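Local atomic coordinates of nicotinate-nucleotide--dimethylbenzimidazole phosphoribosyltransferase (Thermus thermophilus HB8, PDB entry 1WX1), a protein that probably transfers the phosphoribosyl group of nicotinate mononucleotide to 5,6-dimethylbenzimidazole, giving alpha-ribazole 5'-phosphate in the biosynthesis of cobalamin. Residues 86-91 with 304-309; 95-100 with 147-152. All blocks are in the same frame, centred on the assembly; numbering follows the deposited sequence.

Contact 1. Residues 86-91 with 304-309; sequences NQFALA and EGTGAV
With CG turned anti to its own carbonyl carbon (chi1 -68°), Phe88 reaches from helix 84-91 to the first turn of helix 306-321, where Val309 sends CG1 back, anti to its backbone N (chi1 171°). The ring meets Thr306 with an edge: CD2 lies 3.6 Å from Thr306 CB, which sits near the ring plane, and 3.8 Å from Thr306 CG2. Val309, three residues on and about one turn along, carries the rest of the surface. Its CG1 comes to 4.0 Å from Phe88 CB and settles on the main chain, 3.6 Å from Phe88 O and 3.7 Å from Ala89 CA. Alanine suits position 89 because its small side chain lets the valine branch come close to the helix main chain; Ala89 and Val309 have the nearest CA atoms, 6.2 Å apart. Thr306 splits its roles, giving carbon to the ring while OG1 hydrogen-bonds Gly303 O. Gly305, at the N-cap position, follows Glu304, the predicted proton acceptor, whose OE1 is hydrogen-bonded to Ile85 N of helix 84-91. Phe88 also packs on Ile321 of the second subunit. No hydrogen bond joins the two segments. Their cohesion is thus apolar, a buried mix of aromatic edge, methyl groups and main-chain atoms, and a polar link between the loop of the predicted proton acceptor and helix 84-91 is made beside it, through the glutamate carboxylate.

Contact 2. Residues 95-100 with 147-152; sequences AVYVLD and ARRAIA
Apolar packing joins Tyr97 to Ala150: the methyl CB lies 3.6 Å from ring atom CE1 and 3.9 Å from CD1, approaching the ring obliquely. A small residue here lets the phenol come up against the helix backbone itself, with Tyr97 CZ 3.8 Å from Ala150 CA. The second kind of contact sets the guanidinium of Arg149 at the edge of the ring. Arg149 runs out extended, CG anti to its backbone N (chi1 -180°), and lays one face of its guanidinium over Tyr97 CE2, which is 3.9 Å from both NE and CZ of Arg149. The two planes stand 69° apart, and Arg149 CZ lies in the plane of the Tyr97 ring, at its edge, so the tyrosine offers its rim to the guanidinium face. Arg149 NH2 is held by a hydrogen bond to Pro111 O, which helps fix the group there. Polar bridging is the third kind. One water donates to Tyr97 OH (2.6 Å) and to Ala150 O (2.7 Å), tying the phenol to the helix main chain, while the hydroxyl also hydrogen-bonds Glu153 OE1. Tyrosine thus fits a place that needs a wide apolar body and a polar end. Both Tyr97 and Ala150 touch Ala48 of the adjacent strand 47-54, and the whole is the helix-on-sheet packing of an alpha/beta fold, with helix 133-152 lying against a parallel sheet.

Overall arrangement
From the N terminus, the chain forms strand 47-54 and helix 70-79, then enters helix 84-91, the first half of contact 1. Strand 94-100 follows directly and starts contact 2, which closes after 46 intervening residues when helix 133-152 returns to the sheet. Contact 1 closes far later, after 212 residues, at helix 306-321, so contact 2 lies wholly within its span. The centres are about 14 Å apart, and Ala89 CB touches Val96 CG2, joining the two directly. Contact 1 ties two helices together and contact 2 a helix to the sheet; Val96 packs on helix 84-91, while its neighbour Tyr97 points to helix 133-152, as side chains alternate along a strand.

Contact 1. Residues 86-91 with 304-309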
# COMPACT_ATOMS: atom_id res chain seq x y z
N ASN A 86 3.42 13.55 9.68
CA ASN A 86 4.87 13.68 9.76
C ASN A 86 5.54 12.31 9.75
O ASN A 86 6.58 12.13 9.11
CB ASN A 86 5.30 14.40 11.04
CG ASN A 86 4.73 15.79 11.15
OD1 ASN A 86 3.74 16.01 11.85
ND2 ASN A 86 5.33 16.75 10.44
N GLN A 87 4.94 11.36 10.47
CA GLN A 87 5.50 10.01 10.56
C GLN A 87 5.44 9.28 9.23
O GLN A 87 6.40 8.61 8.83
CB GLN A 87 4.76 9.21 11.63
CG GLN A 87 4.83 9.81 13.03
CD GLN A 87 6.24 10.25 13.41
OE1 GLN A 87 7.21 9.51 13.23
NE2 GLN A 87 6.35 11.46 13.96
N PHE A 88 4.31 9.38 8.54
CA PHE A 88 4.15 8.72 7.25
C PHE A 88 5.04 9.36 6.20
O PHE A 88 5.60 8.66 5.35
CB PHE A 88 2.68 8.77 6.81
CG PHE A 88 1.75 7.94 7.67
CD1 PHE A 88 2.26 7.06 8.64
CD2 PHE A 88 0.37 8.01 7.50
CE1 PHE A 88 1.42 6.28 9.42
CE2 PHE A 88 -0.49 7.22 8.28
CZ PHE A 88 0.04 6.35 9.24
N ALA A 89 5.18 10.68 6.25
CA ALA A 89 6.01 11.38 5.28
C ALA A 89 7.46 10.94 5.43
O ALA A 89 8.20 10.84 4.44
CB ALA A 89 5.90 12.89 5.50
N LEU A 90 7.88 10.66 6.66
CA LEU A 90 9.25 10.22 6.90
C LEU A 90 9.49 8.87 6.22
O LEU A 90 10.54 8.64 5.62
CB LEU A 90 9.50 10.07 8.41
CG LEU A 90 10.92 9.65 8.79
CD1 LEU A 90 11.90 10.74 8.41
CD2 LEU A 90 10.99 9.36 10.28
N ALA A 91 8.50 7.99 6.30
CA ALA A 91 8.61 6.67 5.70
C ALA A 91 8.39 6.66 4.19
O ALA A 91 8.68 5.67 3.53
CB ALA A 91 7.63 5.71 6.38
N GLU A 304 -5.34 14.73 6.96
CA GLU A 304 -3.99 15.30 7.04
C GLU A 304 -3.15 14.97 5.80
O GLU A 304 -2.02 15.42 5.69
CB GLU A 304 -3.23 14.75 8.27
CG GLU A 304 -3.82 15.06 9.63
CD GLU A 304 -3.02 14.42 10.77
OE1 GLU A 304 -1.85 14.03 10.55
OE2 GLU A 304 -3.57 14.32 11.88
N GLY A 305 -3.70 14.18 4.88
CA GLY A 305 -2.95 13.79 3.70
C GLY A 305 -2.28 12.44 3.93
O GLY A 305 -1.51 11.96 3.08
N THR A 306 -2.60 11.81 5.06
CA THR A 306 -2.00 10.53 5.42
C THR A 306 -2.16 9.42 4.39
O THR A 306 -1.18 8.74 4.06
CB THR A 306 -2.56 10.00 6.76
OG1 THR A 306 -3.99 9.97 6.71
CG2 THR A 306 -2.11 10.87 7.92
N GLY A 307 -3.37 9.23 3.89
CA GLY A 307 -3.60 8.18 2.91
C GLY A 307 -2.84 8.43 1.62
O GLY A 307 -2.29 7.50 1.03
N ALA A 308 -2.81 9.68 1.19
CA ALA A 308 -2.10 10.04 -0.03
C ALA A 308 -0.61 9.76 0.10
O ALA A 308 0.01 9.23 -0.83
CB ALA A 308 -2.33 11.52 -0.35
N VAL A 309 -0.03 10.13 1.24
CA VAL A 309 1.39 9.92 1.47
C VAL A 309 1.76 8.44 1.55
O VAL A 309 2.81 8.02 1.05
CB VAL A 309 1.85 10.67 2.75
CG1 VAL A 309 3.28 10.28 3.11
CG2 VAL A 309 1.76 12.17 2.52

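Contact 2. Residues 95-100 with 147-152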
# COMPACT_ATOMS: atom_id res chain seq x y z
N ALA A 95 8.18 15.55 1.51
CA ALA A 95 8.34 16.79 2.25
C ALA A 95 6.96 17.21 2.78
O ALA A 95 5.95 16.97 2.13
CB ALA A 95 8.90 17.88 1.34
N VAL A 96 6.93 17.83 3.95
CA VAL A 96 5.68 18.27 4.53
C VAL A 96 5.64 19.79 4.63
O VAL A 96 6.54 20.40 5.20
CB VAL A 96 5.45 17.69 5.95
CG1 VAL A 96 4.16 18.26 6.55
CG2 VAL A 96 5.36 16.17 5.89
N TYR A 97 4.61 20.39 4.04
CA TYR A 97 4.44 21.84 4.10
C TYR A 97 3.08 22.09 4.71
O TYR A 97 2.13 21.34 4.46
CB TYR A 97 4.47 22.47 2.71
CG TYR A 97 5.76 22.27 1.95
CD1 TYR A 97 5.96 21.13 1.17
CD2 TYR A 97 6.78 23.22 2.02
CE1 TYR A 97 7.15 20.94 0.47
CE2 TYR A 97 7.98 23.04 1.33
CZ TYR A 97 8.15 21.90 0.55
OH TYR A 97 9.33 21.71 -0.13
N VAL A 98 2.97 23.13 5.53
CA VAL A 98 1.70 23.47 6.16
C VAL A 98 1.28 24.86 5.67
O VAL A 98 2.10 25.76 5.56
CB VAL A 98 1.82 23.49 7.70
CG1 VAL A 98 0.46 23.80 8.33
CG2 VAL A 98 2.32 22.14 8.20
N LEU A 99 -0.01 25.01 5.38
CA LEU A 99 -0.54 26.27 4.90
C LEU A 99 -1.70 26.71 5.77
O LEU A 99 -2.70 25.99 5.89
CB LEU A 99 -1.01 26.13 3.45
CG LEU A 99 -1.88 27.25 2.88
CD1 LEU A 99 -1.05 28.52 2.72
CD2 LEU A 99 -2.45 26.83 1.52
N ASP A 100 -1.57 27.87 6.40
CA ASP A 100 -2.65 28.40 7.23
C ASP A 100 -3.43 29.39 6.38
O ASP A 100 -2.91 30.45 6.03
CB ASP A 100 -2.10 29.13 8.46
CG ASP A 100 -3.19 29.92 9.21
OD1 ASP A 100 -2.84 30.82 10.01
OD2 ASP A 100 -4.39 29.65 9.00
N ALA A 147 1.82 25.13 -3.20
CA ALA A 147 2.16 24.04 -4.12
C ALA A 147 3.38 24.41 -4.96
O ALA A 147 4.26 23.58 -5.19
CB ALA A 147 0.97 23.72 -5.03
N ARG A 148 3.43 25.66 -5.42
CA ARG A 148 4.55 26.11 -6.24
C ARG A 148 5.86 26.00 -5.48
O ARG A 148 6.89 25.62 -6.04
CB ARG A 148 4.34 27.55 -6.71
CG ARG A 148 5.52 28.14 -7.50
CD ARG A 148 6.02 27.20 -8.62
NE ARG A 148 4.95 26.82 -9.54
CZ ARG A 148 5.12 26.01 -10.59
NH1 ARG A 148 6.31 25.50 -10.86
NH2 ARG A 148 4.09 25.72 -11.37
N ARG A 149 5.83 26.33 -4.19
CA ARG A 149 7.06 26.20 -3.42
C ARG A 149 7.46 24.74 -3.29
O ARG A 149 8.63 24.41 -3.34
CB ARG A 149 6.95 26.75 -2.03
CG ARG A 149 8.27 26.58 -1.30
CD ARG A 149 8.05 26.92 0.14
NE ARG A 149 9.20 26.68 0.99
CZ ARG A 149 9.10 26.67 2.32
NH1 ARG A 149 7.92 26.89 2.91
NH2 ARG A 149 10.15 26.40 3.07
N ALA A 150 6.48 23.86 -3.11
CA ALA A 150 6.77 22.43 -2.96
C ALA A 150 7.43 21.95 -4.25
O ALA A 150 8.44 21.24 -4.21
CB ALA A 150 5.47 21.63 -2.69
N ILE A 151 6.87 22.38 -5.37
CA ILE A 151 7.38 22.03 -6.69
C ILE A 151 8.77 22.64 -6.93
O ILE A 151 9.68 21.96 -7.41
CB ILE A 151 6.41 22.51 -7.79
CG1 ILE A 151 5.05 21.82 -7.61
CG2 ILE A 151 6.98 22.20 -9.18
CD1 ILE A 151 3.92 22.44 -8.44
N ALA A 152 8.94 23.91 -6.58
CA ALA A 152 10.22 24.59 -6.76
C ALA A 152 11.30 23.91 -5.92
O ALA A 152 12.47 23.92 -6.28
CB ALA A 152 10.09 26.06 -6.37
O HOH W 1 9.14 19.91 -1.98